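Local atomic coordinates of sortase (Actinomyces oris, PDB entry 2XWG), a protein that probably works as a class C sortase, a membrane-anchored cysteine transpeptidase that joins fimbrial subunits into polymers, and binds calcium ions. Residues 56-61 with 96-101; 90-95 with 131-136; 103-108 with 114-119; 171-176 with 180-185; 210-215 with 221-226. All coordinates share one frame; numbering follows the deposited sequence.

Interaction 1 of 5, residues 56-61 with 96-101; sequences AKERAS and MDIDPV. With CA (calcium ion), chain G.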
# COMPACT_ATOMS: atom_id res chain seq x y z
N ALA A 56 -0.63 20.90 4.52
CA ALA A 56 0.17 21.19 3.33
C ALA A 56 1.65 20.91 3.57
O ALA A 56 2.37 20.49 2.66
CB ALA A 56 -0.01 22.61 2.86
N LYS A 57 2.11 21.18 4.78
CA LYS A 57 3.49 20.87 5.10
C LYS A 57 3.67 19.35 5.05
O LYS A 57 4.62 18.85 4.46
CB LYS A 57 3.89 21.43 6.46
CG LYS A 57 4.20 22.93 6.45
CD LYS A 57 4.27 23.54 7.87
CE LYS A 57 2.87 23.79 8.47
NZ LYS A 57 2.89 24.14 9.93
N GLU A 58 2.73 18.63 5.67
CA GLU A 58 2.77 17.17 5.74
C GLU A 58 2.81 16.55 4.36
O GLU A 58 3.47 15.56 4.14
CB GLU A 58 1.55 16.65 6.48
CG GLU A 58 1.69 16.68 7.97
CD GLU A 58 2.34 15.42 8.47
OE1 GLU A 58 2.84 14.67 7.62
OE2 GLU A 58 2.34 15.17 9.69
N ARG A 59 2.09 17.15 3.42
CA ARG A 59 2.09 16.60 2.09
C ARG A 59 3.42 16.84 1.36
O ARG A 59 3.95 15.93 0.69
CB ARG A 59 0.93 17.14 1.29
CG ARG A 59 0.85 16.47 -0.04
CD ARG A 59 -0.39 16.82 -0.82
NE ARG A 59 -0.63 15.74 -1.77
CZ ARG A 59 -1.52 14.77 -1.56
NH1 ARG A 59 -2.25 14.79 -0.45
NH2 ARG A 59 -1.68 13.81 -2.47
N ALA A 60 3.96 18.05 1.49
CA ALA A 60 5.23 18.38 0.82
C ALA A 60 6.36 17.53 1.38
O ALA A 60 7.26 17.13 0.65
CB ALA A 60 5.55 19.86 0.97
N SER A 61 6.31 17.27 2.68
CA SER A 61 7.29 16.40 3.31
C SER A 61 7.13 14.96 2.81
O SER A 61 8.12 14.27 2.53
CB SER A 61 7.16 16.46 4.83
OG SER A 61 8.06 15.55 5.42
N MET A 96 3.46 11.50 7.25
CA MET A 96 2.01 11.31 7.26
C MET A 96 1.46 10.92 8.63
O MET A 96 0.71 9.95 8.73
CB MET A 96 1.65 10.26 6.22
CG MET A 96 2.21 10.56 4.85
SD MET A 96 1.56 9.50 3.56
CE MET A 96 -0.08 10.19 3.31
N ASP A 97 1.82 11.69 9.66
CA ASP A 97 1.51 11.33 11.05
C ASP A 97 0.57 12.30 11.79
O ASP A 97 0.46 12.26 13.03
CB ASP A 97 2.80 11.08 11.86
CG ASP A 97 3.48 12.39 12.35
OD1 ASP A 97 3.53 13.40 11.60
OD2 ASP A 97 3.97 12.39 13.51
N ILE A 98 -0.13 13.14 11.04
CA ILE A 98 -1.12 14.02 11.65
C ILE A 98 -2.19 13.24 12.41
O ILE A 98 -2.46 13.53 13.57
CB ILE A 98 -1.86 14.86 10.61
CG1 ILE A 98 -0.87 15.63 9.73
CG2 ILE A 98 -2.79 15.83 11.30
CD1 ILE A 98 -1.55 16.37 8.57
N ASP A 99 -2.80 12.26 11.74
CA ASP A 99 -3.78 11.35 12.35
C ASP A 99 -3.14 9.99 12.55
O ASP A 99 -2.07 9.69 12.00
CB ASP A 99 -5.02 11.18 11.47
CG ASP A 99 -5.78 12.47 11.25
OD1 ASP A 99 -6.02 13.19 12.25
OD2 ASP A 99 -6.14 12.76 10.07
N PRO A 100 -3.80 9.13 13.34
CA PRO A 100 -3.19 7.81 13.54
C PRO A 100 -3.36 6.95 12.29
O PRO A 100 -2.63 5.98 12.08
CB PRO A 100 -3.97 7.24 14.73
CG PRO A 100 -4.60 8.47 15.40
CD PRO A 100 -4.93 9.38 14.24
N VAL A 101 -4.32 7.32 11.45
CA VAL A 101 -4.51 6.69 10.15
C VAL A 101 -3.68 7.41 9.09
O VAL A 101 -3.82 8.60 8.91
CB VAL A 101 -5.97 6.76 9.76
CG1 VAL A 101 -6.16 6.31 8.34
CG2 VAL A 101 -6.79 5.90 10.71
CA CA G . 5.11 14.88 9.71
O HOH W 1 4.93 13.97 6.14
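A calcium site joins Glu58 of helix 55-68 to Asp97 in the loop that precedes strand 103-107. Each carboxylate lends one oxygen: Glu58 OE2 lies 2.8 Å and Asp97 OD1 2.9 Å from the calcium ion, while the carbonyl oxygen of His94 supplies a third ligand. These two bonds are longer than is usual for calcium. The two side chains meet at about a right angle with their carboxylate planes 55° apart, and the metal accounts for the close approach of OE2 and OD1, two acceptors that would probably repel each other without it. Glu58 reaches the ion through a bend at its second torsion (chi2 -88°). Ile98 lies alongside that bend, running past in the opposite direction, with Ile98 CG1 and CD1 touching Glu58 CG. The other Glu58 oxygen faces a water, with OE1 2.7 Å from the water oxygen, and the same water accepts the N-H of Met96 at 3.1 Å from Met96 N. Oxygen ligands drawn from helix 55-68 and from the loop between helix 87-93 and strand 103-107 make this a calcium-binding site that links the N-terminal helical part of the enzyme to the entry of the sortase barrel.

Interaction 2 of 5, residues 90-95 with 131-136; sequences QAYLHE and HLFGTS. With CA (calcium ion), chain G.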
# COMPACT_ATOMS: atom_id res chain seq x y z
N GLN A 90 12.14 4.86 12.08
CA GLN A 90 11.62 5.88 12.95
C GLN A 90 11.42 7.14 12.14
O GLN A 90 10.48 7.88 12.37
CB GLN A 90 12.55 6.16 14.12
CG GLN A 90 12.57 5.07 15.17
CD GLN A 90 11.19 4.71 15.68
OE1 GLN A 90 10.83 3.54 15.77
NE2 GLN A 90 10.41 5.73 16.03
N ALA A 91 12.30 7.40 11.19
CA ALA A 91 12.14 8.60 10.39
C ALA A 91 10.83 8.49 9.61
O ALA A 91 10.12 9.48 9.40
CB ALA A 91 13.31 8.80 9.44
N TYR A 92 10.52 7.27 9.21
CA TYR A 92 9.36 6.99 8.38
C TYR A 92 8.08 7.20 9.19
O TYR A 92 7.11 7.74 8.70
CB TYR A 92 9.49 5.57 7.81
CG TYR A 92 8.22 4.85 7.41
CD1 TYR A 92 7.61 5.10 6.20
CD2 TYR A 92 7.67 3.88 8.23
CE1 TYR A 92 6.48 4.43 5.83
CE2 TYR A 92 6.55 3.20 7.86
CZ TYR A 92 5.96 3.47 6.66
OH TYR A 92 4.83 2.77 6.31
N LEU A 93 8.12 6.80 10.45
CA LEU A 93 6.97 6.95 11.32
C LEU A 93 6.51 8.40 11.40
O LEU A 93 5.36 8.68 11.75
CB LEU A 93 7.30 6.44 12.71
CG LEU A 93 6.76 5.06 13.10
CD1 LEU A 93 6.69 4.13 11.92
CD2 LEU A 93 7.63 4.49 14.21
N HIS A 94 7.42 9.32 11.11
CA HIS A 94 7.10 10.74 11.23
C HIS A 94 6.38 11.24 9.99
O HIS A 94 5.75 12.28 10.02
CB HIS A 94 8.36 11.57 11.47
CG HIS A 94 8.71 11.74 12.92
ND1 HIS A 94 9.80 11.11 13.49
CD2 HIS A 94 8.13 12.46 13.90
CE1 HIS A 94 9.87 11.43 14.77
NE2 HIS A 94 8.87 12.26 15.04
N GLU A 95 6.47 10.50 8.89
CA GLU A 95 5.76 10.94 7.69
C GLU A 95 4.28 10.63 7.81
O GLU A 95 3.90 9.64 8.42
CB GLU A 95 6.37 10.31 6.45
CG GLU A 95 7.83 10.65 6.27
CD GLU A 95 8.04 12.12 5.93
OE1 GLU A 95 7.05 12.81 5.62
OE2 GLU A 95 9.21 12.57 5.96
N HIS A 131 0.92 -0.35 5.19
CA HIS A 131 1.73 0.19 4.11
C HIS A 131 3.16 -0.32 4.17
O HIS A 131 3.79 -0.31 5.24
CB HIS A 131 1.76 1.69 4.18
CG HIS A 131 2.76 2.29 3.25
ND1 HIS A 131 3.99 2.74 3.67
CD2 HIS A 131 2.71 2.49 1.92
CE1 HIS A 131 4.66 3.21 2.64
NE2 HIS A 131 3.90 3.07 1.56
N LEU A 132 3.69 -0.74 3.02
CA LEU A 132 4.96 -1.45 3.00
C LEU A 132 6.18 -0.53 3.09
O LEU A 132 6.56 0.11 2.11
CB LEU A 132 5.06 -2.32 1.75
CG LEU A 132 6.20 -3.32 1.78
CD1 LEU A 132 6.16 -4.09 3.08
CD2 LEU A 132 6.10 -4.26 0.62
N PHE A 133 6.77 -0.47 4.29
CA PHE A 133 7.97 0.31 4.52
C PHE A 133 9.01 -0.05 3.48
O PHE A 133 9.34 -1.22 3.29
CB PHE A 133 8.50 0.08 5.93
CG PHE A 133 9.83 0.76 6.21
CD1 PHE A 133 9.92 2.15 6.28
CD2 PHE A 133 10.97 0.00 6.46
CE1 PHE A 133 11.13 2.77 6.55
CE2 PHE A 133 12.18 0.61 6.73
CZ PHE A 133 12.26 2.01 6.78
N GLY A 134 9.51 0.96 2.79
CA GLY A 134 10.41 0.73 1.69
C GLY A 134 9.79 1.21 0.40
O GLY A 134 10.51 1.49 -0.55
N THR A 135 8.46 1.32 0.37
CA THR A 135 7.78 1.78 -0.84
C THR A 135 7.29 3.22 -0.66
O THR A 135 7.35 3.76 0.45
CB THR A 135 6.61 0.86 -1.24
OG1 THR A 135 5.56 0.95 -0.27
CG2 THR A 135 7.08 -0.58 -1.29
N SER A 136 6.83 3.84 -1.74
CA SER A 136 6.40 5.22 -1.70
C SER A 136 5.18 5.39 -0.80
O SER A 136 4.27 4.57 -0.80
CB SER A 136 6.04 5.68 -3.12
OG SER A 136 7.05 5.34 -4.06
CA CA G . 5.11 14.88 9.71
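Tyr92 and Phe133 mark the closest approach of the two backbones, with 7.8 Å between Tyr92 CA and Phe133 CA, and Phe133 takes the second position of a type II turn running from Leu132 to Thr135. From helix 87-93 the Tyr92 ring extends across to the loop, its CG anti to the backbone N (chi1 156°). Over one of its faces, displaced toward the rim, sits Phe133 CD1, 3.4 Å from Tyr92 CG; the planes stand at 58°, an oblique meeting of rings. At the far end, Tyr92 OH is hydrogen-bonded to His131 ND1 at 2.8 Å, and the two rings come rim to rim, neither overlying the other. In the fold, this aromatic cluster lays helix 87-93 against the sortase barrel at the loop leaving strand 129-131, where Tyr89 and His118 add further rings. The same hydroxyl also bonds Gly119 N, so a phenylalanine in place of Tyr92 would probably leave both His131 ND1 and Gly119 N without their mate. The imidazole is fixed at its other nitrogen as well, His131 NE2 donating to Ser136 O at 2.8 Å from above the carbonyl plane. Within the turn, Leu132 O accepts from both Thr135 N and Thr135 OG1, the hydroxyl lying on a carbonyl lone pair at 2.7 Å from Leu132 O.

Interaction 3 of 5, residues 103-108 with 114-119; sequences ARIVIP and LPIYHG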
# COMPACT_ATOMS: atom_id res chain seq x y z
N ALA A 103 -3.80 6.88 5.74
CA ALA A 103 -4.65 7.13 4.57
C ALA A 103 -5.84 6.16 4.57
O ALA A 103 -5.95 5.29 5.45
CB ALA A 103 -3.86 6.99 3.28
N ARG A 104 -6.71 6.30 3.59
CA ARG A 104 -7.88 5.43 3.48
C ARG A 104 -8.02 4.90 2.07
O ARG A 104 -7.78 5.65 1.11
CB ARG A 104 -9.14 6.19 3.80
CG ARG A 104 -9.28 6.51 5.21
CD ARG A 104 -10.72 6.44 5.58
NE ARG A 104 -10.84 5.79 6.88
CZ ARG A 104 -11.32 4.56 7.08
NH1 ARG A 104 -11.79 3.81 6.06
NH2 ARG A 104 -11.36 4.09 8.33
N ILE A 105 -8.49 3.66 1.92
CA ILE A 105 -8.70 3.10 0.60
C ILE A 105 -10.09 2.57 0.46
O ILE A 105 -10.61 1.95 1.38
CB ILE A 105 -7.74 1.95 0.30
CG1 ILE A 105 -8.00 1.40 -1.10
CG2 ILE A 105 -7.89 0.85 1.34
CD1 ILE A 105 -6.88 0.54 -1.57
N VAL A 106 -10.70 2.81 -0.69
CA VAL A 106 -12.03 2.30 -0.97
C VAL A 106 -11.99 1.66 -2.34
O VAL A 106 -11.54 2.29 -3.31
CB VAL A 106 -13.12 3.40 -0.92
CG1 VAL A 106 -12.77 4.50 -1.84
CG2 VAL A 106 -14.48 2.82 -1.32
N ILE A 107 -12.39 0.39 -2.41
CA ILE A 107 -12.43 -0.38 -3.65
C ILE A 107 -13.87 -0.75 -3.77
O ILE A 107 -14.29 -1.79 -3.28
CB ILE A 107 -11.58 -1.62 -3.53
CG1 ILE A 107 -10.23 -1.24 -2.97
CG2 ILE A 107 -11.41 -2.32 -4.90
CD1 ILE A 107 -9.52 -2.36 -2.30
N PRO A 108 -14.67 0.13 -4.38
CA PRO A 108 -16.12 0.04 -4.24
C PRO A 108 -16.61 -1.30 -4.68
O PRO A 108 -17.43 -1.88 -3.97
CB PRO A 108 -16.63 1.09 -5.21
CG PRO A 108 -15.49 1.98 -5.45
CD PRO A 108 -14.24 1.23 -5.25
N LEU A 114 -11.24 0.74 4.02
CA LEU A 114 -10.31 0.46 5.12
C LEU A 114 -9.30 1.60 5.35
O LEU A 114 -8.93 2.29 4.42
CB LEU A 114 -9.54 -0.82 4.83
CG LEU A 114 -10.31 -2.14 4.77
CD1 LEU A 114 -9.44 -3.24 4.16
CD2 LEU A 114 -10.77 -2.52 6.17
N PRO A 115 -8.83 1.76 6.61
CA PRO A 115 -7.75 2.65 6.99
C PRO A 115 -6.42 2.03 6.66
O PRO A 115 -6.34 0.80 6.64
CB PRO A 115 -7.88 2.71 8.51
CG PRO A 115 -8.42 1.39 8.87
CD PRO A 115 -9.42 1.12 7.80
N ILE A 116 -5.40 2.86 6.42
CA ILE A 116 -4.05 2.42 6.08
C ILE A 116 -3.11 2.92 7.18
O ILE A 116 -3.18 4.08 7.57
CB ILE A 116 -3.62 3.04 4.77
CG1 ILE A 116 -4.51 2.53 3.64
CG2 ILE A 116 -2.19 2.74 4.48
CD1 ILE A 116 -4.33 3.25 2.35
N TYR A 117 -2.25 2.04 7.67
CA TYR A 117 -1.33 2.40 8.73
C TYR A 117 0.10 2.14 8.29
O TYR A 117 0.34 1.38 7.34
CB TYR A 117 -1.59 1.56 9.98
CG TYR A 117 -2.97 1.71 10.57
CD1 TYR A 117 -3.30 2.80 11.34
CD2 TYR A 117 -3.94 0.73 10.37
CE1 TYR A 117 -4.55 2.94 11.90
CE2 TYR A 117 -5.21 0.87 10.92
CZ TYR A 117 -5.50 1.98 11.69
OH TYR A 117 -6.76 2.12 12.24
N HIS A 118 1.04 2.78 8.98
CA HIS A 118 2.47 2.57 8.76
C HIS A 118 2.82 1.12 9.05
O HIS A 118 2.44 0.59 10.08
CB HIS A 118 3.28 3.42 9.74
CG HIS A 118 3.27 4.89 9.45
ND1 HIS A 118 2.27 5.73 9.89
CD2 HIS A 118 4.15 5.67 8.78
CE1 HIS A 118 2.54 6.96 9.49
NE2 HIS A 118 3.67 6.95 8.81
N GLY A 119 3.58 0.50 8.15
CA GLY A 119 4.18 -0.80 8.41
C GLY A 119 3.32 -2.03 8.16
O GLY A 119 2.12 -1.91 7.86
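Ile105 and Leu114 form a hydrogen-bonded antiparallel pair: Ile105 N donates to Leu114 O at 2.9 Å, and Leu114 N to Ile105 O at 3.0 Å. Two residues along, Ile116 N gives a 2.7 Å bond to Ala103 O, whereas the return bond from Ala103 N to Ile116 O is weak at 3.4 Å. Between these pairs, Arg104 faces Pro115 in a non-hydrogen-bonded position. Bends at chi2 and chi3 (-145° and 138°) fold the arginine back across the neighbouring strand, laying one face of its guanidinium over Pro115 N, with Arg104 NH2 3.6 Å from Pro115 CD. The reverse side of the sheet is apolar: Ile116 CD1 lies 3.9 Å from Ala103 CB and 4.2 Å from Ile105 CB, so it touches both. Farther out, Arg104 and Val106 make backbone bonds to strand 171-176, while Pro115 and Tyr117 do so to strand 129-131, and Phe172 backs Ile105. The hairpin of strands 103-107 and 112-118 is thus held in the sortase barrel from both edges. At this non-hydrogen-bonded position Pro115, which has no N-H, costs the pairing with strand 103-107 no bond, and the charged guanidinium of Arg104 rests on the more exposed face, over Pro115.

Interaction 4 of 5, residues 171-176 with 180-185; sequences VFYVSS and TLKYEV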
# COMPACT_ATOMS: atom_id res chain seq x y z
N VAL A 171 -11.60 0.08 -10.48
CA VAL A 171 -11.15 1.36 -9.97
C VAL A 171 -11.02 1.29 -8.46
O VAL A 171 -11.81 0.60 -7.82
CB VAL A 171 -12.17 2.41 -10.38
CG1 VAL A 171 -12.52 3.30 -9.23
CG2 VAL A 171 -11.64 3.19 -11.57
N PHE A 172 -9.99 1.94 -7.91
CA PHE A 172 -9.92 2.24 -6.47
C PHE A 172 -9.42 3.64 -6.19
O PHE A 172 -8.82 4.28 -7.06
CB PHE A 172 -9.11 1.22 -5.66
CG PHE A 172 -7.68 1.06 -6.09
CD1 PHE A 172 -7.32 0.10 -7.04
CD2 PHE A 172 -6.69 1.80 -5.50
CE1 PHE A 172 -6.01 -0.08 -7.42
CE2 PHE A 172 -5.37 1.64 -5.87
CZ PHE A 172 -5.03 0.70 -6.84
N TYR A 173 -9.68 4.11 -4.97
CA TYR A 173 -9.35 5.48 -4.58
C TYR A 173 -8.58 5.47 -3.30
O TYR A 173 -8.97 4.81 -2.36
CB TYR A 173 -10.62 6.26 -4.32
CG TYR A 173 -11.55 6.32 -5.48
CD1 TYR A 173 -11.47 7.33 -6.41
CD2 TYR A 173 -12.55 5.37 -5.64
CE1 TYR A 173 -12.34 7.41 -7.48
CE2 TYR A 173 -13.44 5.44 -6.70
CZ TYR A 173 -13.33 6.47 -7.61
OH TYR A 173 -14.20 6.54 -8.68
N VAL A 174 -7.51 6.25 -3.24
CA VAL A 174 -6.72 6.38 -2.03
C VAL A 174 -6.76 7.84 -1.53
O VAL A 174 -6.16 8.71 -2.15
CB VAL A 174 -5.28 5.95 -2.30
CG1 VAL A 174 -4.43 6.06 -1.04
CG2 VAL A 174 -5.25 4.52 -2.85
N SER A 175 -7.50 8.09 -0.45
CA SER A 175 -7.56 9.44 0.16
C SER A 175 -6.57 9.66 1.30
O SER A 175 -6.45 8.84 2.20
CB SER A 175 -8.97 9.73 0.66
OG SER A 175 -9.86 9.77 -0.44
N SER A 176 -5.85 10.78 1.26
CA SER A 176 -4.97 11.18 2.35
C SER A 176 -4.63 12.65 2.22
O SER A 176 -4.62 13.19 1.12
CB SER A 176 -3.66 10.38 2.32
OG SER A 176 -2.90 10.75 1.18
N THR A 180 -7.96 13.07 -2.84
CA THR A 180 -8.36 11.72 -3.22
C THR A 180 -7.75 11.32 -4.55
O THR A 180 -7.93 12.01 -5.55
CB THR A 180 -9.89 11.58 -3.30
OG1 THR A 180 -10.46 11.77 -2.00
CG2 THR A 180 -10.28 10.20 -3.78
N LEU A 181 -7.05 10.19 -4.57
CA LEU A 181 -6.34 9.73 -5.74
C LEU A 181 -7.09 8.57 -6.40
O LEU A 181 -7.33 7.55 -5.76
CB LEU A 181 -4.96 9.23 -5.31
CG LEU A 181 -4.13 10.06 -4.34
CD1 LEU A 181 -2.77 9.41 -4.22
CD2 LEU A 181 -4.00 11.52 -4.78
N LYS A 182 -7.47 8.73 -7.67
CA LYS A 182 -8.11 7.64 -8.37
C LYS A 182 -7.08 6.80 -9.11
O LYS A 182 -6.31 7.36 -9.89
CB LYS A 182 -9.12 8.18 -9.38
CG LYS A 182 -9.89 7.12 -10.13
CD LYS A 182 -10.87 7.77 -11.09
CE LYS A 182 -11.80 6.75 -11.72
NZ LYS A 182 -12.63 7.35 -12.84
N TYR A 183 -7.07 5.49 -8.86
CA TYR A 183 -6.26 4.54 -9.65
C TYR A 183 -7.13 3.56 -10.44
O TYR A 183 -8.22 3.19 -10.00
CB TYR A 183 -5.31 3.76 -8.75
CG TYR A 183 -4.30 4.65 -8.09
CD1 TYR A 183 -4.61 5.33 -6.95
CD2 TYR A 183 -3.05 4.82 -8.63
CE1 TYR A 183 -3.70 6.16 -6.35
CE2 TYR A 183 -2.13 5.63 -8.04
CZ TYR A 183 -2.46 6.31 -6.90
OH TYR A 183 -1.55 7.15 -6.30
N GLU A 184 -6.66 3.14 -11.61
CA GLU A 184 -7.37 2.14 -12.40
C GLU A 184 -6.49 0.89 -12.50
O GLU A 184 -5.29 1.00 -12.75
CB GLU A 184 -7.71 2.70 -13.78
CG GLU A 184 -8.40 1.70 -14.72
CD GLU A 184 -8.65 2.25 -16.13
OE1 GLU A 184 -7.70 2.81 -16.74
OE2 GLU A 184 -9.79 2.12 -16.64
N VAL A 185 -7.07 -0.29 -12.28
CA VAL A 185 -6.31 -1.53 -12.27
C VAL A 185 -5.84 -1.90 -13.68
O VAL A 185 -6.64 -2.00 -14.60
CB VAL A 185 -7.15 -2.69 -11.73
CG1 VAL A 185 -6.39 -4.01 -11.85
CG2 VAL A 185 -7.55 -2.43 -10.30
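Phe172 turns the face of its ring to Tyr183, whose CB sits over it in a CH-pi contact, 3.8 Å from the ring centroid and 23° off the normal. The two rings are nearly parallel, at 17°, but have slid so far apart that they barely overlap. Phe172 takes this pose with CG lodged between its backbone N and carbonyl carbon (chi1 59°), which swings the ring across the neighbouring strand; Val185 CG2 meets its edge, 4.0 Å from Phe172 CE1. Tyr183 reaches past Val174 CG2, and its hydroxyl is held by Asp206. Because Phe172 also packs on Ile105 and Leu210, an alanine here would probably open a gap where Ile105 and Leu210 now meet the ring and deprive Tyr183 CB of its aromatic face. On the other side of the strands, Tyr173 and Lys182 lie side by side and point the same way, the extended lysine chain running along the ring with Lys182 CG 3.6 Å from Tyr173 CE1. Lys182 CE continues to 3.6 Å from Val171 CG2. Near the turn, Ser175 OG and Thr180 OG1 share a short 2.6 Å hydrogen bond. Backbone bonds pair Phe172 with Tyr183 and Val174 with Leu181, including Tyr183 N to Phe172 O at 2.8 Å. One aromatic and aliphatic face turned inward, with a mixed outer face, suits a beta hairpin in the wall of the sortase barrel.

Interaction 5 of 5, residues 210-215 with 221-226; sequences LITCTP and HRLLVT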
# COMPACT_ATOMS: atom_id res chain seq x y z
N LEU A 210 -1.95 -3.26 -4.58
CA LEU A 210 -2.59 -3.96 -3.48
C LEU A 210 -2.08 -5.40 -3.42
O LEU A 210 -2.26 -6.17 -4.37
CB LEU A 210 -4.10 -3.96 -3.71
CG LEU A 210 -4.66 -2.59 -4.12
CD1 LEU A 210 -6.15 -2.68 -4.38
CD2 LEU A 210 -4.40 -1.53 -3.05
N ILE A 211 -1.44 -5.80 -2.33
CA ILE A 211 -0.97 -7.16 -2.27
C ILE A 211 -1.61 -7.96 -1.16
O ILE A 211 -1.74 -7.48 -0.06
CB ILE A 211 0.55 -7.20 -2.10
CG1 ILE A 211 1.05 -8.65 -2.06
CG2 ILE A 211 0.95 -6.48 -0.85
CD1 ILE A 211 2.56 -8.76 -2.09
N THR A 212 -2.02 -9.20 -1.46
CA THR A 212 -2.54 -10.09 -0.44
C THR A 212 -1.96 -11.50 -0.61
O THR A 212 -1.20 -11.77 -1.55
CB THR A 212 -4.06 -10.17 -0.51
OG1 THR A 212 -4.54 -10.94 0.59
CG2 THR A 212 -4.47 -10.83 -1.76
N CYS A 213 -2.28 -12.40 0.31
CA CYS A 213 -1.85 -13.79 0.18
C CYS A 213 -2.86 -14.59 -0.61
O CYS A 213 -4.04 -14.24 -0.65
CB CYS A 213 -1.67 -14.40 1.55
SG CYS A 213 -0.26 -13.68 2.32
N THR A 214 -2.38 -15.66 -1.24
CA THR A 214 -3.23 -16.51 -2.07
C THR A 214 -2.57 -17.86 -2.28
O THR A 214 -1.34 -17.95 -2.30
CB THR A 214 -3.53 -15.85 -3.42
OG1 THR A 214 -4.79 -16.32 -3.92
CG2 THR A 214 -2.43 -16.15 -4.42
N PRO A 215 -3.38 -18.92 -2.39
CA PRO A 215 -4.85 -18.89 -2.26
C PRO A 215 -5.31 -18.90 -0.80
O PRO A 215 -4.52 -19.20 0.09
CB PRO A 215 -5.31 -20.20 -2.96
CG PRO A 215 -4.04 -20.93 -3.35
CD PRO A 215 -2.90 -20.30 -2.60
N HIS A 221 1.35 -18.33 -2.32
CA HIS A 221 1.75 -17.23 -3.21
C HIS A 221 1.29 -15.83 -2.74
O HIS A 221 0.91 -15.65 -1.59
CB HIS A 221 1.26 -17.50 -4.63
CG HIS A 221 1.88 -18.70 -5.27
ND1 HIS A 221 1.42 -19.99 -5.05
CD2 HIS A 221 2.93 -18.83 -6.13
CE1 HIS A 221 2.15 -20.84 -5.74
NE2 HIS A 221 3.08 -20.17 -6.40
N ARG A 222 1.36 -14.85 -3.65
CA ARG A 222 0.89 -13.49 -3.41
C ARG A 222 0.11 -12.99 -4.59
O ARG A 222 0.55 -13.13 -5.71
CB ARG A 222 2.06 -12.54 -3.23
CG ARG A 222 2.98 -12.90 -2.12
CD ARG A 222 2.23 -13.13 -0.85
NE ARG A 222 3.18 -13.46 0.21
CZ ARG A 222 3.17 -14.60 0.89
NH1 ARG A 222 2.26 -15.52 0.63
NH2 ARG A 222 4.08 -14.80 1.85
N LEU A 223 -1.04 -12.37 -4.36
CA LEU A 223 -1.78 -11.76 -5.46
C LEU A 223 -1.49 -10.26 -5.51
O LEU A 223 -1.64 -9.57 -4.50
CB LEU A 223 -3.27 -12.05 -5.29
CG LEU A 223 -4.18 -11.15 -6.10
CD1 LEU A 223 -4.11 -11.57 -7.55
CD2 LEU A 223 -5.61 -11.24 -5.59
N LEU A 224 -1.04 -9.76 -6.66
CA LEU A 224 -0.65 -8.36 -6.81
C LEU A 224 -1.56 -7.70 -7.80
O LEU A 224 -1.52 -8.04 -8.97
CB LEU A 224 0.78 -8.21 -7.35
CG LEU A 224 2.01 -8.90 -6.74
CD1 LEU A 224 3.22 -8.01 -6.88
CD2 LEU A 224 1.86 -9.28 -5.31
N VAL A 225 -2.36 -6.76 -7.33
CA VAL A 225 -3.21 -5.97 -8.19
C VAL A 225 -2.59 -4.58 -8.26
O VAL A 225 -2.43 -3.92 -7.24
CB VAL A 225 -4.63 -5.88 -7.62
CG1 VAL A 225 -5.43 -4.74 -8.28
CG2 VAL A 225 -5.36 -7.22 -7.76
N THR A 226 -2.22 -4.15 -9.46
CA THR A 226 -1.56 -2.87 -9.62
C THR A 226 -2.53 -1.91 -10.29
O THR A 226 -3.19 -2.28 -11.26
CB THR A 226 -0.28 -2.99 -10.48
OG1 THR A 226 0.63 -3.93 -9.89
CG2 THR A 226 0.40 -1.63 -10.62
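His221 O is approached by Thr214 N and by Arg222 NH1. The backbone bond from Thr214 N is weak at 3.3 Å; the guanidinium bond is much shorter, with Arg222 NH1 2.6 Å from His221 O and the donor above the carbonyl plane. In return, His221 N donates to Thr214 O at 2.7 Å. The arginine curls back to its own neighbouring carbonyl through a bend at its second torsion (chi2 -51°), which lays one guanidinium face beneath Cys213 SG. The sulfur stands toward the rim of that face, 3.5 Å from Arg222 NH1. Strands 206-214 and 221-229 form the hairpin of the sortase barrel that carries the predicted acyl-thioester nucleophile, Cys213, and an arginine at its side is consistent with the Cys-Arg pair of this family. Asp76 forms a salt bridge with Arg222 NE, and Trp78 packs on Cys213, consistent with the Asp-Pro-Trp lid known from class C sortases. Farther along the same face, away from the Cys213 end, Ile211 and Leu224 lie side by side, with Ile211 CD1 against Leu224 CD2. On the opposite face, Thr212 CG2 rests 3.9 Å from Leu223 CB while Thr212 OG1 bonds Thr152 OG1 and Gly150 O. Leu210 pairs with Val225 through two backbone bonds, the shorter being 2.8 Å from Leu210 N to Val225 O.

Interactions 1 and 2 share one calcium ion, and a probable hydrogen bond of 2.9 Å from Ser61 OG to Glu95 OE1 ties helix 55-68 to the loop after helix 87-93. Interaction 2 meets interaction 3 through Glu95 O and His118 NE2, 2.7 Å apart. Interactions 3 and 4, with centres about 10 Å apart, are adjoining hairpins of one sheet, joined by Arg104 N to Ser175 O at 2.9 Å. Leu210 of interaction 5 packs on Ile105 and on Phe172, bringing all three hairpins into one core. Interaction 5 holds the predicted nucleophile Cys213, and its Thr212 side chain is about 6 Å from that of His151; the centres of interactions 1 and 5 are about 28 Å apart.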